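Local coordinates for protein galactose mutarotase related enzyme (PDB 3DCD) that is of unconfirmed function but probably binds carbohydrate and may act as an isomerase of the aldose 1-epimerase (galactose mutarotase) kind, at residues K108-V113 with V129-E134; D133-F138 with M274-P279. One frame throughout, in Å; residues are numbered along the deposited sequence.

Contact 1: residues K108-V113 with V129-E134; sequences KFEFRV and VNKSDE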
ATOM      1  N   LYS A 108      -2.972 -22.683  -2.342  1.00 16.60           N
ATOM      2  CA  LYS A 108      -1.532 -22.824  -2.307  1.00 16.22           C
ATOM      3  C   LYS A 108      -0.944 -21.766  -3.232  1.00 15.62           C
ATOM      4  O   LYS A 108      -1.480 -21.523  -4.310  1.00 15.31           O
ATOM      5  CB  LYS A 108      -1.131 -24.226  -2.763  1.00 16.43           C
ATOM      6  CG  LYS A 108      -1.705 -25.342  -1.892  1.00 15.66           C
ATOM      7  CD  LYS A 108      -1.203 -26.725  -2.331  1.00 17.95           C
ATOM      8  CE  LYS A 108       0.294 -26.943  -2.049  1.00 21.19           C
ATOM      9  NZ  LYS A 108       0.710 -26.735  -0.623  1.00 22.07           N
ATOM     10  N   PHE A 109       0.146 -21.131  -2.813  1.00 15.41           N
ATOM     11  CA  PHE A 109       0.700 -20.017  -3.587  1.00 15.43           C
ATOM     12  C   PHE A 109       2.174 -19.814  -3.286  1.00 15.61           C
ATOM     13  O   PHE A 109       2.695 -20.324  -2.288  1.00 14.89           O
ATOM     14  CB  PHE A 109      -0.063 -18.717  -3.263  1.00 16.35           C
ATOM     15  CG  PHE A 109       0.004 -18.329  -1.797  1.00 17.16           C
ATOM     16  CD1 PHE A 109      -0.996 -18.727  -0.911  1.00 18.76           C
ATOM     17  CD2 PHE A 109       1.083 -17.601  -1.298  1.00 16.79           C
ATOM     18  CE1 PHE A 109      -0.922 -18.400   0.446  1.00 17.02           C
ATOM     19  CE2 PHE A 109       1.167 -17.272   0.056  1.00 15.43           C
ATOM     20  CZ  PHE A 109       0.158 -17.669   0.925  1.00 17.01           C
ATOM     21  N   GLU A 110       2.826 -19.040  -4.154  1.00 15.46           N
ATOM     22  CA  GLU A 110       4.105 -18.412  -3.853  1.00 15.89           C
ATOM     23  C   GLU A 110       3.881 -16.909  -4.002  1.00 15.23           C
ATOM     24  O   GLU A 110       3.504 -16.450  -5.075  1.00 15.48           O
ATOM     25  CB  GLU A 110       5.200 -18.888  -4.818  1.00 15.81           C
ATOM     26  CG  GLU A 110       5.568 -20.368  -4.688  1.00 17.04           C
ATOM     27  CD  GLU A 110       6.666 -20.808  -5.663  1.00 17.22           C
ATOM     28  OE1 GLU A 110       7.036 -20.027  -6.575  1.00 19.17           O
ATOM     29  OE2 GLU A 110       7.155 -21.935  -5.511  1.00 20.40           O
ATOM     30  N   PHE A 111       4.100 -16.152  -2.925  1.00 15.17           N
ATOM     31  CA  PHE A 111       3.945 -14.691  -2.941  1.00 14.93           C
ATOM     32  C   PHE A 111       5.301 -14.038  -2.716  1.00 15.02           C
ATOM     33  O   PHE A 111       5.907 -14.224  -1.660  1.00 14.72           O
ATOM     34  CB  PHE A 111       2.973 -14.243  -1.842  1.00 14.51           C
ATOM     35  CG  PHE A 111       2.769 -12.731  -1.767  1.00 14.63           C
ATOM     36  CD1 PHE A 111       2.690 -11.962  -2.924  1.00 14.33           C
ATOM     37  CD2 PHE A 111       2.606 -12.098  -0.526  1.00 13.70           C
ATOM     38  CE1 PHE A 111       2.484 -10.543  -2.860  1.00 15.15           C
ATOM     39  CE2 PHE A 111       2.386 -10.712  -0.439  1.00 12.74           C
ATOM     40  CZ  PHE A 111       2.319  -9.931  -1.607  1.00 16.20           C
ATOM     41  N   ARG A 112       5.759 -13.275  -3.705  1.00 15.00           N
ATOM     42  CA  ARG A 112       7.058 -12.625  -3.632  1.00 15.52           C
ATOM     43  C   ARG A 112       6.896 -11.109  -3.605  1.00 15.76           C
ATOM     44  O   ARG A 112       6.143 -10.547  -4.401  1.00 17.11           O
ATOM     45  CB  ARG A 112       7.934 -13.040  -4.821  1.00 15.34           C
ATOM     46  CG  ARG A 112       8.539 -14.435  -4.688  1.00 15.77           C
ATOM     47  CD  ARG A 112       9.278 -14.826  -5.975  1.00 16.03           C
ATOM     48  NE  ARG A 112       9.898 -16.138  -5.849  1.00 17.49           N
ATOM     49  CZ  ARG A 112       9.262 -17.284  -6.085  1.00 17.15           C
ATOM     50  NH1 ARG A 112       7.991 -17.284  -6.477  1.00 16.80           N
ATOM     51  NH2 ARG A 112       9.898 -18.427  -5.933  1.00 16.18           N
ATOM     52  N   VAL A 113       7.596 -10.465  -2.673  1.00 16.01           N
ATOM     53  CA  VAL A 113       7.687  -9.016  -2.610  1.00 15.93           C
ATOM     54  C   VAL A 113       9.144  -8.648  -2.853  1.00 15.87           C
ATOM     55  O   VAL A 113      10.043  -8.993  -2.068  1.00 15.80           O
ATOM     56  CB  VAL A 113       7.180  -8.431  -1.243  1.00 15.90           C
ATOM     57  CG1 VAL A 113       7.257  -6.909  -1.258  1.00 16.64           C
ATOM     58  CG2 VAL A 113       5.734  -8.863  -0.987  1.00 15.98           C
ATOM     59  N   VAL A 129       2.195 -16.555  -7.606  1.00 16.32           N
ATOM     60  CA  VAL A 129       2.064 -17.766  -8.415  1.00 16.77           C
ATOM     61  C   VAL A 129       1.038 -18.684  -7.772  1.00 16.70           C
ATOM     62  O   VAL A 129       1.179 -19.045  -6.603  1.00 16.75           O
ATOM     63  CB  VAL A 129       3.421 -18.503  -8.565  1.00 17.06           C
ATOM     64  CG1 VAL A 129       3.266 -19.785  -9.402  1.00 16.68           C
ATOM     65  CG2 VAL A 129       4.463 -17.556  -9.197  1.00 17.27           C
ATOM     66  N   ASN A 130       0.003 -19.043  -8.528  1.00 16.30           N
ATOM     67  CA  ASN A 130      -1.002 -19.978  -8.042  1.00 16.48           C
ATOM     68  C   ASN A 130      -0.482 -21.407  -8.159  1.00 17.01           C
ATOM     69  O   ASN A 130      -0.162 -21.857  -9.270  1.00 16.82           O
ATOM     70  CB  ASN A 130      -2.299 -19.798  -8.823  1.00 16.58           C
ATOM     71  CG  ASN A 130      -3.399 -20.744  -8.360  1.00 17.03           C
ATOM     72  OD1 ASN A 130      -3.294 -21.361  -7.299  1.00 16.18           O
ATOM     73  ND2 ASN A 130      -4.466 -20.855  -9.159  1.00 16.01           N
ATOM     74  N   LYS A 131      -0.370 -22.083  -7.011  1.00 16.67           N
ATOM     75  CA  LYS A 131       0.105 -23.464  -6.898  1.00 18.06           C
ATOM     76  C   LYS A 131      -1.035 -24.434  -6.583  1.00 18.21           C
ATOM     77  O   LYS A 131      -0.804 -25.588  -6.255  1.00 17.61           O
ATOM     78  CB  LYS A 131       1.161 -23.557  -5.791  1.00 18.14           C
ATOM     79  CG  LYS A 131       2.465 -22.831  -6.108  1.00 19.99           C
ATOM     80  CD  LYS A 131       3.116 -23.399  -7.366  1.00 23.54           C
ATOM     81  CE  LYS A 131       4.480 -22.773  -7.612  1.00 25.57           C
ATOM     82  NZ  LYS A 131       5.213 -23.458  -8.726  1.00 27.71           N
ATOM     83  N   SER A 132      -2.264 -23.927  -6.652  1.00 19.38           N
ATOM     84  CA  SER A 132      -3.468 -24.710  -6.389  1.00 20.25           C
ATOM     85  C   SER A 132      -3.920 -25.414  -7.670  1.00 21.20           C
ATOM     86  O   SER A 132      -3.503 -25.033  -8.765  1.00 20.89           O
ATOM     87  CB  SER A 132      -4.592 -23.785  -5.912  1.00 20.01           C
ATOM     88  OG  SER A 132      -4.157 -22.934  -4.869  1.00 19.93           O
ATOM     89  N   ASP A 133      -4.784 -26.418  -7.532  1.00 22.53           N
ATOM     90  CA  ASP A 133      -5.367 -27.062  -8.710  1.00 23.86           C
ATOM     91  C   ASP A 133      -6.619 -26.351  -9.226  1.00 24.07           C
ATOM     92  O   ASP A 133      -7.201 -26.770 -10.233  1.00 24.12           O
ATOM     93  CB  ASP A 133      -5.593 -28.569  -8.497  1.00 24.71           C
ATOM     94  CG  ASP A 133      -6.375 -28.894  -7.222  1.00 26.28           C
ATOM     95  OD1 ASP A 133      -7.001 -27.989  -6.622  1.00 28.72           O
ATOM     96  OD2 ASP A 133      -6.351 -30.080  -6.822  1.00 29.29           O
ATOM     97  N   GLU A 134      -7.022 -25.274  -8.550  1.00 24.10           N
ATOM     98  CA  GLU A 134      -8.124 -24.427  -9.025  1.00 24.36           C
ATOM     99  C   GLU A 134      -7.717 -22.962  -9.119  1.00 23.36           C
ATOM    100  O   GLU A 134      -6.685 -22.567  -8.593  1.00 22.53           O
ATOM    101  CB  GLU A 134      -9.364 -24.560  -8.127  1.00 25.19           C
ATOM    102  CG  GLU A 134      -9.956 -25.985  -8.012  1.00 28.34           C
ATOM    103  CD  GLU A 134     -10.661 -26.482  -9.289  1.00 33.51           C
ATOM    104  OE1 GLU A 134     -11.209 -25.662 -10.062  1.00 34.56           O
ATOM    105  OE2 GLU A 134     -10.681 -27.719  -9.511  1.00 37.12           O
TER
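Ser132 OG receives the backbone N of Lys108 at 2.8 Å, the shortest polar bond between 108-113 and 129-134. Its side chain thus continues the pairing past the last regular bridge. One residue back, Lys131 N donates to the carbonyl of the same lysine, Lys108 O, at 3.0 Å. The chain leaves the strand through an Asx turn: with CG of Asn130 anti to its own backbone N (chi1 -180°), OD1 takes Ser132 N at 2.8 Å. ND2 of the same amide donates almost straight (175°) to Glu134 O and also bonds to Leu277 O. Regular antiparallel pairing holds at Phe109-Asn130 (non-hydrogen-bonded) and Glu110-Val129 (hydrogen-bonded), where Val129 N donates to Glu110 O at 2.9 Å and Glu110 N donates back to Val129 O. On the face of Glu110 and Val129, Lys131 slants across the carboxylate, CE 3.5 Å from OE2 of Glu110 and NZ 4.1 Å away, too far for a salt bridge. Glu110 OE1 instead takes Arg112 NH1 at 2.9 Å in the guanidinium plane. Arg112 NE also pairs with Glu84, and Lys108 NZ with Asp97. With an alanine at Glu110, the guanidinium would probably turn more freely about its remaining bond to Glu84, and Lys131 would lose its nearby opposite charge. These segments form the open end of the hairpin 109-118/121-130, between strands 90-96 and 282-292 of the large antiparallel sheet, with Phe109 turned to Phe50 and to Met136 of strand 136-147.

Contact 2: residues D133-F138 with M274-P279; sequences DETMIF and MNHLKP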
ATOM      1  N   ASP A 133      -4.784 -26.418  -7.532  1.00 22.53           N
ATOM      2  CA  ASP A 133      -5.367 -27.062  -8.710  1.00 23.86           C
ATOM      3  C   ASP A 133      -6.619 -26.351  -9.226  1.00 24.07           C
ATOM      4  O   ASP A 133      -7.201 -26.770 -10.233  1.00 24.12           O
ATOM      5  CB  ASP A 133      -5.593 -28.569  -8.497  1.00 24.71           C
ATOM      6  CG  ASP A 133      -6.375 -28.894  -7.222  1.00 26.28           C
ATOM      7  OD1 ASP A 133      -7.001 -27.989  -6.622  1.00 28.72           O
ATOM      8  OD2 ASP A 133      -6.351 -30.080  -6.822  1.00 29.29           O
ATOM      9  N   GLU A 134      -7.022 -25.274  -8.550  1.00 24.10           N
ATOM     10  CA  GLU A 134      -8.124 -24.427  -9.025  1.00 24.36           C
ATOM     11  C   GLU A 134      -7.717 -22.962  -9.119  1.00 23.36           C
ATOM     12  O   GLU A 134      -6.685 -22.567  -8.593  1.00 22.53           O
ATOM     13  CB  GLU A 134      -9.364 -24.560  -8.127  1.00 25.19           C
ATOM     14  CG  GLU A 134      -9.956 -25.985  -8.012  1.00 28.34           C
ATOM     15  CD  GLU A 134     -10.661 -26.482  -9.289  1.00 33.51           C
ATOM     16  OE1 GLU A 134     -11.209 -25.662 -10.062  1.00 34.56           O
ATOM     17  OE2 GLU A 134     -10.681 -27.719  -9.511  1.00 37.12           O
ATOM     18  N   THR A 135      -8.548 -22.162  -9.781  1.00 22.91           N
ATOM     19  CA  THR A 135      -8.299 -20.725  -9.927  1.00 22.53           C
ATOM     20  C   THR A 135      -8.238 -20.058  -8.547  1.00 22.41           C
ATOM     21  O   THR A 135      -9.125 -20.246  -7.716  1.00 22.05           O
ATOM     22  CB  THR A 135      -9.361 -20.080 -10.839  1.00 22.45           C
ATOM     23  OG1 THR A 135      -9.195 -20.605 -12.161  1.00 23.37           O
ATOM     24  CG2 THR A 135      -9.210 -18.574 -10.906  1.00 21.19           C
HETATM   25  N   MSE A 136      -7.150 -19.330  -8.307  1.00 22.16           N
HETATM   26  CA  MSE A 136      -6.938 -18.614  -7.057  1.00 22.72           C
HETATM   27  C   MSE A 136      -7.568 -17.222  -7.133  1.00 20.23           C
HETATM   28  O   MSE A 136      -7.490 -16.564  -8.160  1.00 19.50           O
HETATM   29  CB  MSE A 136      -5.442 -18.505  -6.791  1.00 22.15           C
HETATM   30  CG  MSE A 136      -5.083 -17.748  -5.543  1.00 24.47           C
HETATM   31 SE   MSE A 136      -3.194 -18.026  -5.215  1.00 30.35          SE
HETATM   32  CE  MSE A 136      -2.535 -16.763  -6.511  1.00 33.28           C
ATOM     33  N   ILE A 137      -8.185 -16.785  -6.035  1.00 19.17           N
ATOM     34  CA  ILE A 137      -8.861 -15.481  -5.966  1.00 18.22           C
ATOM     35  C   ILE A 137      -8.201 -14.673  -4.842  1.00 17.82           C
ATOM     36  O   ILE A 137      -8.237 -15.101  -3.695  1.00 16.05           O
ATOM     37  CB  ILE A 137     -10.400 -15.650  -5.757  1.00 17.89           C
ATOM     38  CG1 ILE A 137     -10.971 -16.509  -6.899  1.00 18.15           C
ATOM     39  CG2 ILE A 137     -11.094 -14.282  -5.783  1.00 17.48           C
ATOM     40  CD1 ILE A 137     -12.333 -17.167  -6.655  1.00 19.11           C
ATOM     41  N   PHE A 138      -7.561 -13.553  -5.203  1.00 16.88           N
ATOM     42  CA  PHE A 138      -6.807 -12.715  -4.260  1.00 17.17           C
ATOM     43  C   PHE A 138      -6.807 -11.225  -4.603  1.00 17.52           C
ATOM     44  O   PHE A 138      -6.975 -10.815  -5.781  1.00 17.60           O
ATOM     45  CB  PHE A 138      -5.342 -13.174  -4.158  1.00 17.71           C
ATOM     46  CG  PHE A 138      -4.536 -12.841  -5.371  1.00 17.52           C
ATOM     47  CD1 PHE A 138      -4.597 -13.657  -6.503  1.00 17.28           C
ATOM     48  CD2 PHE A 138      -3.745 -11.695  -5.406  1.00 18.52           C
ATOM     49  CE1 PHE A 138      -3.876 -13.328  -7.646  1.00 17.17           C
ATOM     50  CE2 PHE A 138      -3.033 -11.364  -6.537  1.00 18.39           C
ATOM     51  CZ  PHE A 138      -3.094 -12.176  -7.659  1.00 17.56           C
HETATM   52  N   MSE A 274     -11.546  -8.533  -7.178  1.00 18.02           N
HETATM   53  CA  MSE A 274     -10.523  -9.539  -6.867  1.00 18.53           C
HETATM   54  C   MSE A 274      -9.836  -9.961  -8.142  1.00 18.66           C
HETATM   55  O   MSE A 274     -10.439  -9.891  -9.226  1.00 19.41           O
HETATM   56  CB  MSE A 274     -11.117 -10.767  -6.166  1.00 18.55           C
HETATM   57  CG  MSE A 274     -11.578 -10.516  -4.745  1.00 20.11           C
HETATM   58 SE   MSE A 274     -10.047 -10.112  -3.567  1.00 26.78          SE
HETATM   59  CE  MSE A 274      -9.866 -11.869  -2.745  1.00 18.61           C
ATOM     60  N   ASN A 275      -8.577 -10.361  -8.020  1.00 17.73           N
ATOM     61  CA  ASN A 275      -7.845 -11.002  -9.120  1.00 18.32           C
ATOM     62  C   ASN A 275      -8.129 -12.509  -9.200  1.00 18.25           C
ATOM     63  O   ASN A 275      -8.165 -13.192  -8.177  1.00 18.04           O
ATOM     64  CB  ASN A 275      -6.328 -10.761  -8.990  1.00 18.19           C
ATOM     65  CG  ASN A 275      -5.987  -9.304  -8.770  1.00 19.87           C
ATOM     66  OD1 ASN A 275      -5.652  -8.895  -7.650  1.00 20.57           O
ATOM     67  ND2 ASN A 275      -6.092  -8.502  -9.822  1.00 16.85           N
ATOM     68  N   HIS A 276      -8.322 -13.020 -10.416  1.00 18.29           N
ATOM     69  CA  HIS A 276      -8.523 -14.456 -10.649  1.00 19.30           C
ATOM     70  C   HIS A 276      -7.347 -15.033 -11.424  1.00 19.54           C
ATOM     71  O   HIS A 276      -7.067 -14.596 -12.548  1.00 19.95           O
ATOM     72  CB  HIS A 276      -9.827 -14.698 -11.396  1.00 20.20           C
ATOM     73  CG  HIS A 276     -11.042 -14.383 -10.579  1.00 21.51           C
ATOM     74  ND1 HIS A 276     -11.399 -13.094 -10.246  1.00 25.98           N
ATOM     75  CD2 HIS A 276     -11.972 -15.188 -10.015  1.00 23.25           C
ATOM     76  CE1 HIS A 276     -12.492 -13.119  -9.505  1.00 24.34           C
ATOM     77  NE2 HIS A 276     -12.860 -14.377  -9.352  1.00 24.39           N
ATOM     78  N   LEU A 277      -6.638 -15.971 -10.805  1.00 19.24           N
ATOM     79  CA  LEU A 277      -5.378 -16.474 -11.335  1.00 19.56           C
ATOM     80  C   LEU A 277      -5.431 -17.981 -11.556  1.00 19.86           C
ATOM     81  O   LEU A 277      -5.536 -18.766 -10.605  1.00 19.14           O
ATOM     82  CB  LEU A 277      -4.209 -16.094 -10.396  1.00 19.71           C
ATOM     83  CG  LEU A 277      -2.783 -16.431 -10.852  1.00 20.25           C
ATOM     84  CD1 LEU A 277      -2.422 -15.664 -12.122  1.00 20.88           C
ATOM     85  CD2 LEU A 277      -1.747 -16.148  -9.752  1.00 19.85           C
ATOM     86  N   LYS A 278      -5.340 -18.384 -12.821  1.00 20.60           N
ATOM     87  CA  LYS A 278      -5.434 -19.805 -13.165  1.00 20.97           C
ATOM     88  C   LYS A 278      -4.258 -20.641 -12.610  1.00 20.95           C
ATOM     89  O   LYS A 278      -3.162 -20.103 -12.364  1.00 21.26           O
ATOM     90  CB  LYS A 278      -5.571 -19.977 -14.683  1.00 21.63           C
ATOM     91  CG  LYS A 278      -6.812 -19.318 -15.265  1.00 24.02           C
ATOM     92  CD  LYS A 278      -7.118 -19.844 -16.654  1.00 26.18           C
ATOM     93  CE  LYS A 278      -8.331 -19.136 -17.250  1.00 27.92           C
ATOM     94  NZ  LYS A 278      -8.638 -19.657 -18.609  1.00 29.50           N
ATOM     95  N   PRO A 279      -4.483 -21.954 -12.401  1.00 20.25           N
ATOM     96  CA  PRO A 279      -3.465 -22.824 -11.812  1.00 20.16           C
ATOM     97  C   PRO A 279      -2.122 -22.739 -12.535  1.00 19.91           C
ATOM     98  O   PRO A 279      -2.076 -22.725 -13.760  1.00 19.66           O
ATOM     99  CB  PRO A 279      -4.083 -24.222 -11.947  1.00 20.49           C
ATOM    100  CG  PRO A 279      -5.552 -23.969 -11.906  1.00 20.05           C
ATOM    101  CD  PRO A 279      -5.727 -22.703 -12.690  1.00 20.48           C
TER
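Four backbone hydrogen bonds join Met136-Phe138 to Asn275-Leu277. Met136 and Leu277 exchange one pair, with Leu277 N to Met136 O at 2.8 Å; Phe138 and Asn275 exchange the other, with Asn275 N to Phe138 O also at 2.8 Å. Between them lies the non-hydrogen-bonded pair Ile137-His276, where CA-H...O contacts fill in, such as Ile137 CA to Asn275 O at 3.3 Å. The short strands run antiparallel, 156° apart. Segment 274-279 pairs with the start of strand 136-147 in a six-stranded antiparallel sheet, after a long excursion of the chain, an arrangement consistent with the beta-sandwich of the galactose mutarotase family. Apolar packing is split between the faces. On the face of Met136, Phe138 and Leu277, Met136 (selenomethionine) lies alongside Leu277, its CE tightly set at 3.4 Å from CD2, and Leu277 CB meets the edge of the Phe138 ring at CE1. On the other, CG2 of Ile137, anti to the backbone N, reaches CB of Met274 (also selenomethionine) at 3.5 Å, the two side chains crossing at about a right angle. CH-pi contacts involve both rings. Asn275 CB sits over a face of Phe138, 3.9 Å from the centroid, and Ile137 CG2 over a face of His276, 4.2 Å from its centroid. Beyond the strands, Pro279 CG rests 3.7 Å from Asp133 O. Phe283 of strand 282-292 meets the Phe138 ring edge-to-face, while Tyr105 OH bonds to Ile137 O.

In the fold
From the N terminus, the chain reaches 108-113, turns through the hairpin 109-118/121-130 and returns at 129-134, so contact 1 closes a short loop of 15 residues. The chain then turns through 131-135 into strand 136-147, with Asp133 and Glu134 shared by both contacts. Contact 2 closes a far longer loop of 135 residues when 274-279 comes back alongside 133-138. The two loops thus follow one another, the contacts overlapping only at those shared residues. Their centres lie about 9 Å apart. Contact 1 lies in the large antiparallel sheet and contact 2 in the smaller; the connection 131-135 and the probable bond from Asn130 ND2 to Leu277 O, 2.8 Å long, link the two.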